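Local coordinates for protein putative RnfG subunit of electron transport complex (Thermotoga maritima, PDB 3DCZ) that probably forms the FMN-binding subunit of a membrane complex that couples electron transfer to the movement of ions across the membrane, at residues 25-30 and 117-122; 85-90 and 199-204; 98-103 and 192-197. All coordinates share one frame; numbering follows the deposited sequence.

Contact 1: residues 25-30 and 117-122; sequences LSAIKF and RVIDYS
Ala27 and Arg117 mark the closest backbone approach, with Ala27 CA 5.8 Å from Arg117 CA. Helix segment 25-30 runs nearly antiparallel to strand 117-120, at 168°, and their axes come within 8.9 Å. Ala27 has only a methyl group, which rests against two strand side chains: Ala27 CB meets Arg117 CG at 3.7 Å and Ile119 CD1 at 3.7 Å, the second a purely apolar contact. Farther along the helix, Phe30 and Arg117 form a cation-pi stack. The guanidinium lies flat on one face of the ring, the two planes 22° apart, with Arg117 CZ 3.8 Å from the Phe30 ring centroid. NH1 sits over the middle of the ring, and Arg117 NH2 comes within 3.3 Å of Phe30 CD1 near the rim. Arg117 reaches this position in the modelled conformer because its chain starts with CG anti to the backbone N (chi1 173°) and then bends at both chi2 and chi3, folding back over the ring. A water bridges Arg117 NE and Ser26 OG: Arg117 NE donates to it at 2.6 Å, and in the modelled conformer of Ser26 its OG lies 2.7 Å from the same water. Replacing Phe30 with an alanine would probably strip the guanidinium of its flat aromatic support, leaving the bent arginine freer to turn. Around the pair, the Phe30 ring also touches Arg139, while Ala27 and Ile119 both rest on Val101 of the adjoining strand, so the helix packs over two strands of the sheet. The chemistry is therefore divided: aliphatic groups join helix to strand beside Ala27, whereas at Phe30 a cation lies on an aromatic face while its NE keeps a water, so the charge is probably not fully desolvated.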
ATOM      1  N   LEU A  25      13.879  -2.151  -2.069  1.00 16.35           N
ATOM      2  CA  LEU A  25      13.960  -3.211  -1.080  1.00 17.11           C
ATOM      3  C   LEU A  25      13.624  -2.688   0.316  1.00 18.78           C
ATOM      4  O   LEU A  25      12.913  -3.343   1.086  1.00 16.23           O
ATOM      5  CB  LEU A  25      15.342  -3.890  -1.116  1.00 19.15           C
ATOM      6  CG  LEU A  25      15.506  -5.088  -0.204  1.00 25.16           C
ATOM      7  CD1 LEU A  25      14.493  -6.184  -0.533  1.00 21.70           C
ATOM      8  CD2 LEU A  25      16.954  -5.638  -0.351  1.00 23.10           C
ATOM      9  N   SER A  26      14.102  -1.497   0.637  1.00 17.38           N
ATOM     10  CA  SER A  26      13.799  -0.872   1.924  0.50 16.08           C
ATOM     11  C   SER A  26      12.282  -0.667   2.087  1.00 16.68           C
ATOM     12  O   SER A  26      11.702  -0.937   3.148  1.00 16.08           O
ATOM     13  CB  SER A  26      14.526   0.468   2.025  0.50 17.70           C
ATOM     14  OG  SER A  26      14.096   1.200   3.155  0.50 18.46           O
ATOM     15  N   ALA A  27      11.632  -0.183   1.028  1.00 15.51           N
ATOM     16  CA  ALA A  27      10.180   0.019   1.026  1.00 14.67           C
ATOM     17  C   ALA A  27       9.408  -1.272   1.207  1.00 14.18           C
ATOM     18  O   ALA A  27       8.408  -1.313   1.934  1.00 14.04           O
ATOM     19  CB  ALA A  27       9.703   0.760  -0.257  1.00 14.90           C
ATOM     20  N   ILE A  28       9.834  -2.331   0.508  1.00 14.18           N
ATOM     21  CA  ILE A  28       9.130  -3.599   0.610  1.00 15.17           C
ATOM     22  C   ILE A  28       9.273  -4.143   2.035  1.00 13.65           C
ATOM     23  O   ILE A  28       8.305  -4.638   2.619  1.00 13.47           O
ATOM     24  CB  ILE A  28       9.675  -4.583  -0.417  1.00 15.58           C
ATOM     25  CG1 ILE A  28       9.330  -4.066  -1.805  1.00 12.53           C
ATOM     26  CG2 ILE A  28       9.116  -6.033  -0.175  1.00 14.68           C
ATOM     27  CD1 ILE A  28       9.981  -4.888  -2.975  1.00 15.03           C
ATOM     28  N   LYS A  29      10.462  -4.035   2.598  1.00 13.08           N
ATOM     29  CA  LYS A  29      10.686  -4.441   3.998  1.00 14.93           C
ATOM     30  C   LYS A  29       9.786  -3.630   4.933  1.00 15.03           C
ATOM     31  O   LYS A  29       9.121  -4.195   5.822  1.00 15.09           O
ATOM     32  CB  LYS A  29      12.155  -4.236   4.398  1.00 15.30           C
ATOM     33  CG  LYS A  29      13.115  -5.221   3.785  1.00 14.94           C
ATOM     34  CD  LYS A  29      14.568  -4.875   4.112  1.00 17.24           C
ATOM     35  CE  LYS A  29      15.509  -5.912   3.599  1.00 20.09           C
ATOM     36  NZ  LYS A  29      16.867  -5.591   4.091  1.00 22.30           N
ATOM     37  N   PHE A  30       9.721  -2.313   4.714  1.00 13.78           N
ATOM     38  CA  PHE A  30       8.917  -1.465   5.593  1.00 13.98           C
ATOM     39  C   PHE A  30       7.445  -1.873   5.606  1.00 12.80           C
ATOM     40  O   PHE A  30       6.828  -2.003   6.685  1.00 13.45           O
ATOM     41  CB  PHE A  30       9.003   0.001   5.191  1.00 13.06           C
ATOM     42  CG  PHE A  30       8.131   0.871   6.036  1.00 13.71           C
ATOM     43  CD1 PHE A  30       8.561   1.307   7.272  1.00 12.96           C
ATOM     44  CD2 PHE A  30       6.857   1.236   5.613  1.00 13.48           C
ATOM     45  CE1 PHE A  30       7.765   2.067   8.049  1.00 16.71           C
ATOM     46  CE2 PHE A  30       6.023   1.955   6.409  1.00 16.60           C
ATOM     47  CZ  PHE A  30       6.498   2.421   7.638  1.00 15.61           C
ATOM     48  N   ARG A 117       4.447   2.846   1.619  1.00 13.27           N
ATOM     49  CA  ARG A 117       5.655   3.681   1.601  0.50 15.16           C
ATOM     50  C   ARG A 117       5.727   4.353   0.245  1.00 16.09           C
ATOM     51  O   ARG A 117       5.777   3.664  -0.769  1.00 15.71           O
ATOM     52  CB  ARG A 117       6.906   2.828   1.821  0.50 16.49           C
ATOM     53  CG  ARG A 117       8.226   3.586   1.647  0.50 19.18           C
ATOM     54  CD  ARG A 117       8.567   4.406   2.869  0.50 27.01           C
ATOM     55  NE  ARG A 117       9.594   3.739   3.680  0.50 23.51           N
ATOM     56  CZ  ARG A 117       9.726   3.855   4.998  0.50 27.28           C
ATOM     57  NH1 ARG A 117       8.876   4.587   5.723  0.50 26.49           N
ATOM     58  NH2 ARG A 117      10.708   3.189   5.605  0.50 20.70           N
ATOM     59  N   VAL A 118       5.765   5.674   0.239  1.00 16.12           N
ATOM     60  CA  VAL A 118       5.861   6.445  -0.985  1.00 16.60           C
ATOM     61  C   VAL A 118       7.339   6.683  -1.198  1.00 20.06           C
ATOM     62  O   VAL A 118       8.025   7.200  -0.295  1.00 20.25           O
ATOM     63  CB  VAL A 118       5.068   7.795  -0.844  1.00 17.32           C
ATOM     64  CG1 VAL A 118       5.112   8.545  -2.142  1.00 22.53           C
ATOM     65  CG2 VAL A 118       3.619   7.523  -0.444  1.00 19.93           C
ATOM     66  N   ILE A 119       7.855   6.299  -2.368  1.00 17.16           N
ATOM     67  CA  ILE A 119       9.269   6.530  -2.708  1.00 17.33           C
ATOM     68  C   ILE A 119       9.344   7.675  -3.705  1.00 17.08           C
ATOM     69  O   ILE A 119       8.763   7.638  -4.773  1.00 19.23           O
ATOM     70  CB  ILE A 119       9.971   5.305  -3.346  1.00 18.38           C
ATOM     71  CG1 ILE A 119       9.845   4.050  -2.488  1.00 22.19           C
ATOM     72  CG2 ILE A 119      11.445   5.591  -3.511  1.00 17.18           C
ATOM     73  CD1 ILE A 119      10.168   2.799  -3.263  1.00 19.32           C
ATOM     74  N   ASP A 120      10.042   8.734  -3.328  1.00 20.88           N
ATOM     75  CA  ASP A 120      10.218   9.856  -4.224  1.00 23.97           C
ATOM     76  C   ASP A 120      11.636   9.827  -4.723  1.00 25.80           C
ATOM     77  O   ASP A 120      12.564  10.149  -3.986  1.00 26.68           O
ATOM     78  CB  ASP A 120       9.938  11.157  -3.485  1.00 24.00           C
ATOM     79  CG  ASP A 120      10.158  12.369  -4.347  1.00 28.79           C
ATOM     80  OD1 ASP A 120      10.669  12.227  -5.488  1.00 30.85           O
ATOM     81  OD2 ASP A 120       9.831  13.477  -3.870  1.00 39.18           O
ATOM     82  N   TYR A 121      11.790   9.411  -5.973  1.00 28.87           N
ATOM     83  CA  TYR A 121      13.114   9.244  -6.558  1.00 31.41           C
ATOM     84  C   TYR A 121      13.684  10.583  -7.051  1.00 36.17           C
ATOM     85  O   TYR A 121      14.899  10.697  -7.269  1.00 38.30           O
ATOM     86  CB  TYR A 121      13.050   8.234  -7.701  1.00 29.72           C
ATOM     87  CG  TYR A 121      12.985   6.790  -7.240  1.00 24.69           C
ATOM     88  CD1 TYR A 121      14.126   6.158  -6.793  1.00 19.67           C
ATOM     89  CD2 TYR A 121      11.803   6.075  -7.278  1.00 24.56           C
ATOM     90  CE1 TYR A 121      14.114   4.836  -6.384  1.00 21.18           C
ATOM     91  CE2 TYR A 121      11.760   4.729  -6.858  1.00 20.62           C
ATOM     92  CZ  TYR A 121      12.936   4.121  -6.413  1.00 23.14           C
ATOM     93  OH  TYR A 121      12.965   2.792  -6.006  1.00 22.40           O
ATOM     94  N   SER A 122      12.804  11.578  -7.216  1.00 38.34           N
ATOM     95  CA  SER A 122      13.196  12.949  -7.593  1.00 41.63           C
ATOM     96  C   SER A 122      13.878  13.668  -6.429  1.00 43.54           C
ATOM     97  O   SER A 122      14.796  14.456  -6.632  1.00 45.41           O
ATOM     98  CB  SER A 122      11.965  13.745  -8.051  1.00 39.78           C
TER
HETATM   99  O   HOH W   1      11.967   2.803   3.120  1.00 30.01           O

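Contact 2: residues 85-90 and 199-204. With ACT (acetate ion), chain D.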
ATOM      1  N   TYR A  85       0.623  -9.523   0.085  1.00 13.63           N
ATOM      2  CA  TYR A  85       0.942  -9.156  -1.288  1.00 12.31           C
ATOM      3  C   TYR A  85       1.560  -7.784  -1.248  1.00 13.07           C
ATOM      4  O   TYR A  85       1.003  -6.892  -0.585  1.00 15.60           O
ATOM      5  CB  TYR A  85      -0.348  -9.149  -2.125  1.00 14.23           C
ATOM      6  CG  TYR A  85      -0.919 -10.530  -2.202  1.00 12.76           C
ATOM      7  CD1 TYR A  85      -0.454 -11.419  -3.189  1.00 17.10           C
ATOM      8  CD2 TYR A  85      -1.790 -11.003  -1.251  1.00 15.85           C
ATOM      9  CE1 TYR A  85      -0.881 -12.724  -3.221  1.00 16.18           C
ATOM     10  CE2 TYR A  85      -2.246 -12.309  -1.302  1.00 17.62           C
ATOM     11  CZ  TYR A  85      -1.781 -13.168  -2.291  1.00 15.28           C
ATOM     12  OH  TYR A  85      -2.188 -14.476  -2.333  1.00 18.11           O
ATOM     13  N   VAL A  86       2.684  -7.595  -1.926  1.00 13.35           N
ATOM     14  CA  VAL A  86       3.280  -6.275  -2.065  1.00 13.13           C
ATOM     15  C   VAL A  86       3.291  -5.934  -3.536  1.00 14.75           C
ATOM     16  O   VAL A  86       3.702  -6.710  -4.385  1.00 15.16           O
ATOM     17  CB  VAL A  86       4.707  -6.202  -1.438  1.00 14.76           C
ATOM     18  CG1 VAL A  86       5.335  -4.844  -1.734  1.00 14.84           C
ATOM     19  CG2 VAL A  86       4.638  -6.503   0.076  1.00 14.70           C
ATOM     20  N   LEU A  87       2.794  -4.743  -3.817  1.00 14.28           N
ATOM     21  CA  LEU A  87       2.932  -4.218  -5.173  0.50 14.00           C
ATOM     22  C   LEU A  87       3.171  -2.726  -5.144  1.00 16.39           C
ATOM     23  O   LEU A  87       3.308  -2.133  -4.076  1.00 14.55           O
ATOM     24  CB  LEU A  87       1.737  -4.640  -6.050  0.50 13.92           C
ATOM     25  CG  LEU A  87       0.338  -4.117  -5.714  0.50 10.64           C
ATOM     26  CD1 LEU A  87      -0.684  -4.675  -6.701  0.50 15.90           C
ATOM     27  CD2 LEU A  87      -0.075  -4.512  -4.280  0.50 12.95           C
ATOM     28  N   SER A  88       3.307  -2.145  -6.335  1.00 15.50           N
ATOM     29  CA  SER A  88       3.607  -0.741  -6.465  1.00 15.17           C
ATOM     30  C   SER A  88       2.555  -0.086  -7.374  1.00 14.50           C
ATOM     31  O   SER A  88       1.831  -0.747  -8.132  1.00 12.87           O
ATOM     32  CB  SER A  88       5.011  -0.618  -7.066  1.00 19.87           C
ATOM     33  OG  SER A  88       5.980  -0.965  -6.072  1.00 27.75           O
ATOM     34  N   GLY A  89       2.523   1.236  -7.342  1.00 15.08           N
ATOM     35  CA  GLY A  89       1.603   1.955  -8.163  1.00 14.00           C
ATOM     36  C   GLY A  89       1.978   3.392  -8.405  1.00 14.65           C
ATOM     37  O   GLY A  89       2.847   3.967  -7.723  1.00 15.20           O
ATOM     38  N   TYR A  90       1.326   3.937  -9.411  1.00 13.58           N
ATOM     39  CA  TYR A  90       1.532   5.294  -9.875  1.00 11.55           C
ATOM     40  C   TYR A  90       0.185   5.960 -10.173  1.00 11.58           C
ATOM     41  O   TYR A  90      -0.714   5.326 -10.701  1.00 13.82           O
ATOM     42  CB  TYR A  90       2.325   5.268 -11.191  1.00 13.15           C
ATOM     43  CG  TYR A  90       2.395   6.605 -11.904  1.00 11.87           C
ATOM     44  CD1 TYR A  90       3.324   7.583 -11.543  1.00 15.69           C
ATOM     45  CD2 TYR A  90       1.480   6.912 -12.915  1.00 12.99           C
ATOM     46  CE1 TYR A  90       3.339   8.801 -12.207  1.00 15.62           C
ATOM     47  CE2 TYR A  90       1.507   8.114 -13.572  1.00 14.62           C
ATOM     48  CZ  TYR A  90       2.421   9.052 -13.212  1.00 13.11           C
ATOM     49  OH  TYR A  90       2.366  10.251 -13.918  1.00 17.84           O
ATOM     50  N   TYR A 199      -5.548  -2.143  -5.107  1.00 14.07           N
ATOM     51  CA  TYR A 199      -6.630  -2.967  -4.554  1.00 14.84           C
ATOM     52  C   TYR A 199      -7.510  -3.546  -5.662  1.00 13.62           C
ATOM     53  O   TYR A 199      -7.817  -4.747  -5.655  1.00 15.18           O
ATOM     54  CB  TYR A 199      -7.439  -2.163  -3.559  1.00 15.56           C
ATOM     55  CG  TYR A 199      -8.625  -2.906  -2.999  1.00 14.92           C
ATOM     56  CD1 TYR A 199      -8.465  -3.932  -2.044  1.00 15.51           C
ATOM     57  CD2 TYR A 199      -9.921  -2.575  -3.396  1.00 15.29           C
ATOM     58  CE1 TYR A 199      -9.584  -4.604  -1.533  1.00 17.70           C
ATOM     59  CE2 TYR A 199     -11.020  -3.256  -2.885  1.00 14.23           C
ATOM     60  CZ  TYR A 199     -10.838  -4.258  -1.952  1.00 15.19           C
ATOM     61  OH  TYR A 199     -11.968  -4.891  -1.418  1.00 20.60           O
ATOM     62  N   ARG A 200      -7.881  -2.710  -6.635  1.00 14.11           N
ATOM     63  CA  ARG A 200      -8.643  -3.186  -7.772  1.00 13.61           C
ATOM     64  C   ARG A 200      -7.945  -4.338  -8.455  1.00 15.99           C
ATOM     65  O   ARG A 200      -8.551  -5.356  -8.750  1.00 16.72           O
ATOM     66  CB  ARG A 200      -8.859  -2.081  -8.758  1.00 15.74           C
ATOM     67  CG  ARG A 200     -10.033  -1.244  -8.459  1.00 26.12           C
ATOM     68  CD  ARG A 200     -10.227  -0.248  -9.599  1.00 26.42           C
ATOM     69  NE  ARG A 200     -10.485  -0.856 -10.904  1.00 23.88           N
ATOM     70  CZ  ARG A 200     -10.591  -0.171 -12.053  1.00 26.60           C
ATOM     71  NH1 ARG A 200     -10.383   1.141 -12.088  1.00 28.97           N
ATOM     72  NH2 ARG A 200     -10.880  -0.781 -13.163  1.00 21.77           N
ATOM     73  N   TYR A 201      -6.661  -4.162  -8.699  1.00 15.31           N
ATOM     74  CA  TYR A 201      -5.888  -5.196  -9.384  1.00 14.35           C
ATOM     75  C   TYR A 201      -5.851  -6.489  -8.576  1.00 14.95           C
ATOM     76  O   TYR A 201      -6.119  -7.543  -9.107  1.00 15.86           O
ATOM     77  CB  TYR A 201      -4.466  -4.672  -9.664  1.00 14.35           C
ATOM     78  CG  TYR A 201      -3.612  -5.713 -10.347  1.00 13.87           C
ATOM     79  CD1 TYR A 201      -3.612  -5.822 -11.731  1.00 16.00           C
ATOM     80  CD2 TYR A 201      -2.862  -6.627  -9.612  1.00 16.61           C
ATOM     81  CE1 TYR A 201      -2.866  -6.792 -12.390  1.00 16.46           C
ATOM     82  CE2 TYR A 201      -2.092  -7.597 -10.282  1.00 18.41           C
ATOM     83  CZ  TYR A 201      -2.111  -7.659 -11.668  1.00 17.80           C
ATOM     84  OH  TYR A 201      -1.367  -8.596 -12.349  1.00 20.68           O
ATOM     85  N   LEU A 202      -5.540  -6.401  -7.284  1.00 14.87           N
ATOM     86  CA  LEU A 202      -5.522  -7.602  -6.428  1.00 17.71           C
ATOM     87  C   LEU A 202      -6.861  -8.338  -6.435  1.00 20.02           C
ATOM     88  O   LEU A 202      -6.912  -9.565  -6.481  1.00 17.08           O
ATOM     89  CB  LEU A 202      -5.177  -7.242  -4.989  1.00 20.94           C
ATOM     90  CG  LEU A 202      -3.734  -6.873  -4.719  1.00 21.31           C
ATOM     91  CD1 LEU A 202      -3.533  -6.448  -3.238  1.00 23.92           C
ATOM     92  CD2 LEU A 202      -2.834  -8.055  -5.061  1.00 25.84           C
ATOM     93  N   GLU A 203      -7.941  -7.586  -6.334  1.00 18.23           N
ATOM     94  CA  GLU A 203      -9.275  -8.178  -6.412  1.00 18.68           C
ATOM     95  C   GLU A 203      -9.518  -8.900  -7.734  1.00 20.71           C
ATOM     96  O   GLU A 203     -10.120  -9.989  -7.722  1.00 21.55           O
ATOM     97  CB  GLU A 203     -10.339  -7.104  -6.207  1.00 19.46           C
ATOM     98  CG  GLU A 203     -10.436  -6.645  -4.767  1.00 24.42           C
ATOM     99  CD  GLU A 203     -11.064  -7.686  -3.878  1.00 28.19           C
ATOM    100  OE1 GLU A 203     -12.083  -8.254  -4.289  1.00 33.54           O
ATOM    101  OE2 GLU A 203     -10.563  -7.937  -2.782  1.00 33.14           O
ATOM    102  N   GLU A 204      -9.050  -8.308  -8.838  1.00 21.55           N
ATOM    103  CA  GLU A 204      -9.212  -8.891 -10.191  1.00 24.77           C
ATOM    104  C   GLU A 204      -8.471 -10.216 -10.309  1.00 24.40           C
ATOM    105  O   GLU A 204      -9.002 -11.189 -10.869  1.00 26.84           O
ATOM    106  CB  GLU A 204      -8.639  -7.999 -11.285  1.00 26.83           C
ATOM    107  CG  GLU A 204      -9.444  -6.817 -11.748  1.00 31.63           C
ATOM    108  CD  GLU A 204      -8.665  -6.019 -12.812  1.00 33.18           C
ATOM    109  OE1 GLU A 204      -8.057  -6.662 -13.698  1.00 31.97           O
ATOM    110  OE2 GLU A 204      -8.626  -4.773 -12.728  1.00 29.95           O
TER
HETATM  111  C   ACT D   4      -5.342 -15.495  -1.370  1.00 30.92           C
HETATM  112  O   ACT D   4      -4.256 -15.183  -0.854  1.00 29.49           O
HETATM  113  OXT ACT D   4      -5.993 -16.344  -0.719  1.00 38.17           O
HETATM  114  CH3 ACT D   4      -5.847 -14.887  -2.634  1.00 31.68           C
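Tyr85 and Tyr201 bring the flat groups of this contact, and each is met by a leucine of the opposite segment, Tyr85 at its CB and Tyr201 at its ring, with no ring-to-ring stack. An acetate oxygen lies in the plane of the Tyr85 ring, at its hydroxyl edge, where Tyr85 OH donates a hydrogen bond of 2.6 Å to acetate O. The ion, probably taken up from the crystallisation liquor, is also bound by Asn83 ND2. Leu202 approaches Tyr85 at the root of the ring: Leu202 CD2 is 4.0 Å from Tyr85 CB. Leu87 CD1 slants in on the Tyr201 ring and comes closest at Tyr201 CD2, 4.1 Å away. The second methyl of Leu87 faces the other helix residue, with Leu87 CD2 4.1 Å from Leu202 CD1. In the modelled one of its two conformers, the Leu87 side chain takes the crowded position between its backbone N and carbonyl carbon (chi1 65°), and its two methyls part to touch Tyr201 and Leu202 separately. Leu202 forks in the same manner, one methyl on Leu87 and the other on Tyr85, so the two leucines meet at one pair of methyls, and each also touches a tyrosine. These contacts are apolar and stay at ordinary packing distances. The strand and helix axes are 10.3 Å apart at closest and inclined at 133°, so side chains rather than backbones span the gap. In the fold, strand 83-90 is the middle strand of the antiparallel sheet, and the C-terminal helix 188-206 lies against the sheet face that Tyr85 and Leu87 point to. Leu202 reaches on to Phe104 and Phe111 of the following two strands, while Tyr201 leans the other way, against Leu61 and Tyr64 of strand 59-64, and Glu204 pairs with Lys62 there.

Contact 3: residues 98-103 and 192-197; sequences VTVVAC and VTALNL
Val100, Ala102, Ala194 and Leu195 make a wholly apolar contact between the sheet and the C-terminal helix. Its tightest point is methyl to methyl: Leu195 CD2 sits 3.5 Å from Ala102 CB. Leu195 CD2 also touches the next strand residue that faces the helix, 4.2 Å from Val100 CG1, so one methyl rests on both side chains. Val100 has its second branch for the other helix residue, Val100 CG2 lying 4.0 Å from Ala194 CB. Both valine methyls are thus in use: CG1, anti to the backbone N, serves Leu195, and CG2, beside that nitrogen, serves Ala194. The leucine itself leaves the helix at a slant, and with its CG anti to the carbonyl carbon (chi1 -72°) its end turns in to the strand, crossing Val100 at about a right angle. The small Ala194 probably helps the backbones approach, Val100 CA lying 7.0 Å from Ala194 CA, and the axes of strand and helix pass 9.1 Å apart at a crossing angle of -48°.

The polar interactions lie away from the contact: within the sheet, within the helix, and from the helix to a loop. On the strand, backbone hydrogen bonds tie Val100 and Ala102 to Gly89 and Leu87, while Val101 is bonded to Arg117 on the other flank. On the helix, Leu197 N donates to Thr193 O at 2.9 Å, and Asn196 OD1 accepts from Leu153 N, fastening the helix to a neighbouring loop. Leu153 also packs on Leu195.

All four touching residues are buried, and the backbone hydrogen bonds described stay inside the sheet and the helix, apart from that of Leu153. The interface between these layers therefore rests on hydrophobic burial and on the fit of branched side chains against alanine methyls, an ordinary helix-on-sheet core of the FMN-binding domain.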
ATOM      1  N   VAL A  98       8.006   9.293  -8.738  1.00 26.71           N
ATOM      2  CA  VAL A  98       7.380   8.727  -7.520  1.00 23.58           C
ATOM      3  C   VAL A  98       6.701   7.387  -7.785  1.00 21.25           C
ATOM      4  O   VAL A  98       5.992   7.208  -8.774  1.00 20.63           O
ATOM      5  CB  VAL A  98       6.334   9.685  -6.871  1.00 26.71           C
ATOM      6  CG1 VAL A  98       5.696   9.053  -5.628  1.00 21.04           C
ATOM      7  CG2 VAL A  98       6.974  11.042  -6.521  1.00 28.15           C
ATOM      8  N   THR A  99       6.906   6.447  -6.862  1.00 16.34           N
ATOM      9  CA  THR A  99       6.207   5.192  -6.830  1.00 14.60           C
ATOM     10  C   THR A  99       5.652   4.957  -5.413  1.00 16.14           C
ATOM     11  O   THR A  99       6.351   5.200  -4.421  1.00 17.88           O
ATOM     12  CB  THR A  99       7.141   4.000  -7.165  1.00 15.72           C
ATOM     13  OG1 THR A  99       7.633   4.168  -8.499  1.00 16.34           O
ATOM     14  CG2 THR A  99       6.405   2.663  -7.080  1.00 18.79           C
ATOM     15  N   VAL A 100       4.435   4.439  -5.331  1.00 14.92           N
ATOM     16  CA  VAL A 100       3.846   4.088  -4.041  1.00 13.90           C
ATOM     17  C   VAL A 100       3.935   2.544  -3.877  1.00 15.14           C
ATOM     18  O   VAL A 100       3.428   1.818  -4.748  1.00 16.60           O
ATOM     19  CB  VAL A 100       2.339   4.453  -3.964  1.00 17.47           C
ATOM     20  CG1 VAL A 100       1.795   4.114  -2.558  1.00 18.90           C
ATOM     21  CG2 VAL A 100       2.109   5.930  -4.293  1.00 23.35           C
ATOM     22  N   VAL A 101       4.551   2.071  -2.786  1.00 13.89           N
ATOM     23  CA  VAL A 101       4.679   0.628  -2.481  1.00 13.28           C
ATOM     24  C   VAL A 101       3.664   0.357  -1.374  1.00 13.32           C
ATOM     25  O   VAL A 101       3.494   1.176  -0.465  1.00 13.10           O
ATOM     26  CB  VAL A 101       6.128   0.271  -1.990  1.00 12.43           C
ATOM     27  CG1 VAL A 101       6.213  -1.204  -1.628  1.00 15.25           C
ATOM     28  CG2 VAL A 101       7.151   0.679  -3.107  1.00 14.58           C
ATOM     29  N   ALA A 102       2.955  -0.745  -1.457  1.00 14.17           N
ATOM     30  CA  ALA A 102       1.943  -1.072  -0.460  1.00 12.88           C
ATOM     31  C   ALA A 102       1.851  -2.562  -0.249  1.00 15.03           C
ATOM     32  O   ALA A 102       2.118  -3.328  -1.159  1.00 13.73           O
ATOM     33  CB  ALA A 102       0.582  -0.497  -0.838  1.00 14.44           C
ATOM     34  N   CYS A 103       1.456  -2.940   0.958  1.00 13.28           N
ATOM     35  CA  CYS A 103       1.266  -4.324   1.351  1.00 13.69           C
ATOM     36  C   CYS A 103      -0.204  -4.506   1.746  1.00 14.28           C
ATOM     37  O   CYS A 103      -0.748  -3.777   2.580  1.00 13.45           O
ATOM     38  CB  CYS A 103       2.145  -4.697   2.569  1.00 15.10           C
ATOM     39  SG  CYS A 103       1.745  -6.345   3.217  1.00 15.49           S
ATOM     40  N   VAL A 192      -3.771   8.022  -2.622  1.00 16.19           N
ATOM     41  CA  VAL A 192      -5.026   7.293  -2.480  1.00 14.90           C
ATOM     42  C   VAL A 192      -5.443   6.623  -3.796  1.00 12.83           C
ATOM     43  O   VAL A 192      -5.874   5.471  -3.825  1.00 14.16           O
ATOM     44  CB  VAL A 192      -6.110   8.244  -1.930  1.00 18.47           C
ATOM     45  CG1 VAL A 192      -7.547   7.764  -2.236  1.00 17.44           C
ATOM     46  CG2 VAL A 192      -5.886   8.449  -0.441  1.00 14.68           C
ATOM     47  N   THR A 193      -5.295   7.339  -4.914  1.00 14.20           N
ATOM     48  CA  THR A 193      -5.686   6.776  -6.210  1.00 13.73           C
ATOM     49  C   THR A 193      -4.863   5.536  -6.527  1.00 13.24           C
ATOM     50  O   THR A 193      -5.412   4.486  -6.907  1.00 15.09           O
ATOM     51  CB  THR A 193      -5.547   7.828  -7.316  1.00 15.16           C
ATOM     52  OG1 THR A 193      -6.514   8.876  -7.082  1.00 15.83           O
ATOM     53  CG2 THR A 193      -5.818   7.231  -8.697  1.00 15.97           C
ATOM     54  N   ALA A 194      -3.545   5.657  -6.388  1.00 14.32           N
ATOM     55  CA  ALA A 194      -2.634   4.521  -6.579  1.00 14.52           C
ATOM     56  C   ALA A 194      -3.034   3.303  -5.711  1.00 13.29           C
ATOM     57  O   ALA A 194      -3.130   2.160  -6.189  1.00 14.75           O
ATOM     58  CB  ALA A 194      -1.188   4.953  -6.294  1.00 13.42           C
ATOM     59  N   LEU A 195      -3.300   3.563  -4.441  1.00 14.05           N
ATOM     60  CA  LEU A 195      -3.710   2.513  -3.492  1.00 14.15           C
ATOM     61  C   LEU A 195      -5.017   1.843  -3.950  1.00 14.25           C
ATOM     62  O   LEU A 195      -5.142   0.613  -3.949  1.00 14.31           O
ATOM     63  CB  LEU A 195      -3.860   3.114  -2.085  1.00 15.40           C
ATOM     64  CG  LEU A 195      -2.522   3.459  -1.438  1.00 13.85           C
ATOM     65  CD1 LEU A 195      -2.777   4.231  -0.129  1.00 13.93           C
ATOM     66  CD2 LEU A 195      -1.646   2.187  -1.190  1.00 16.03           C
ATOM     67  N   ASN A 196      -5.983   2.659  -4.364  1.00 14.18           N
ATOM     68  CA  ASN A 196      -7.230   2.136  -4.843  1.00 12.12           C
ATOM     69  C   ASN A 196      -7.050   1.257  -6.091  1.00 12.28           C
ATOM     70  O   ASN A 196      -7.718   0.246  -6.266  1.00 14.29           O
ATOM     71  CB  ASN A 196      -8.196   3.272  -5.143  1.00 12.58           C
ATOM     72  CG  ASN A 196      -8.860   3.839  -3.908  1.00 13.39           C
ATOM     73  OD1 ASN A 196      -9.073   3.119  -2.913  1.00 17.39           O
ATOM     74  ND2 ASN A 196      -9.246   5.106  -3.983  1.00 15.71           N
ATOM     75  N   LEU A 197      -6.156   1.659  -6.989  1.00 13.91           N
ATOM     76  CA  LEU A 197      -5.878   0.845  -8.161  1.00 14.09           C
ATOM     77  C   LEU A 197      -5.220  -0.480  -7.832  1.00 13.27           C
ATOM     78  O   LEU A 197      -5.525  -1.513  -8.451  1.00 14.61           O
ATOM     79  CB  LEU A 197      -5.038   1.634  -9.176  1.00 15.44           C
ATOM     80  CG  LEU A 197      -5.746   2.813  -9.845  1.00 14.93           C
ATOM     81  CD1 LEU A 197      -4.743   3.550 -10.727  1.00 19.62           C
ATOM     82  CD2 LEU A 197      -6.940   2.286 -10.611  1.00 16.88           C
TER

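Overall arrangement
From the N terminus, helix 22-31 comes first, and contact 1 closes a loop of 86 residues between it and the edge strand 110-120, one of the two outermost. Contact 2 opens later, on strand 83-90, and is closed only by the C-terminal helix 188-206. Contact 3 starts on the next strand, 98-107, and ends earlier on that same helix, so it nests inside contact 2, whereas contact 1 crosses both. Backbone pairing of the three neighbouring strands links them. The antiparallel sheet is thereby packed on both faces: the N-terminal helix lies against one, where Ile28 meets Val86, and the C-terminal helix against the other, joining the chain's two ends through the sheet.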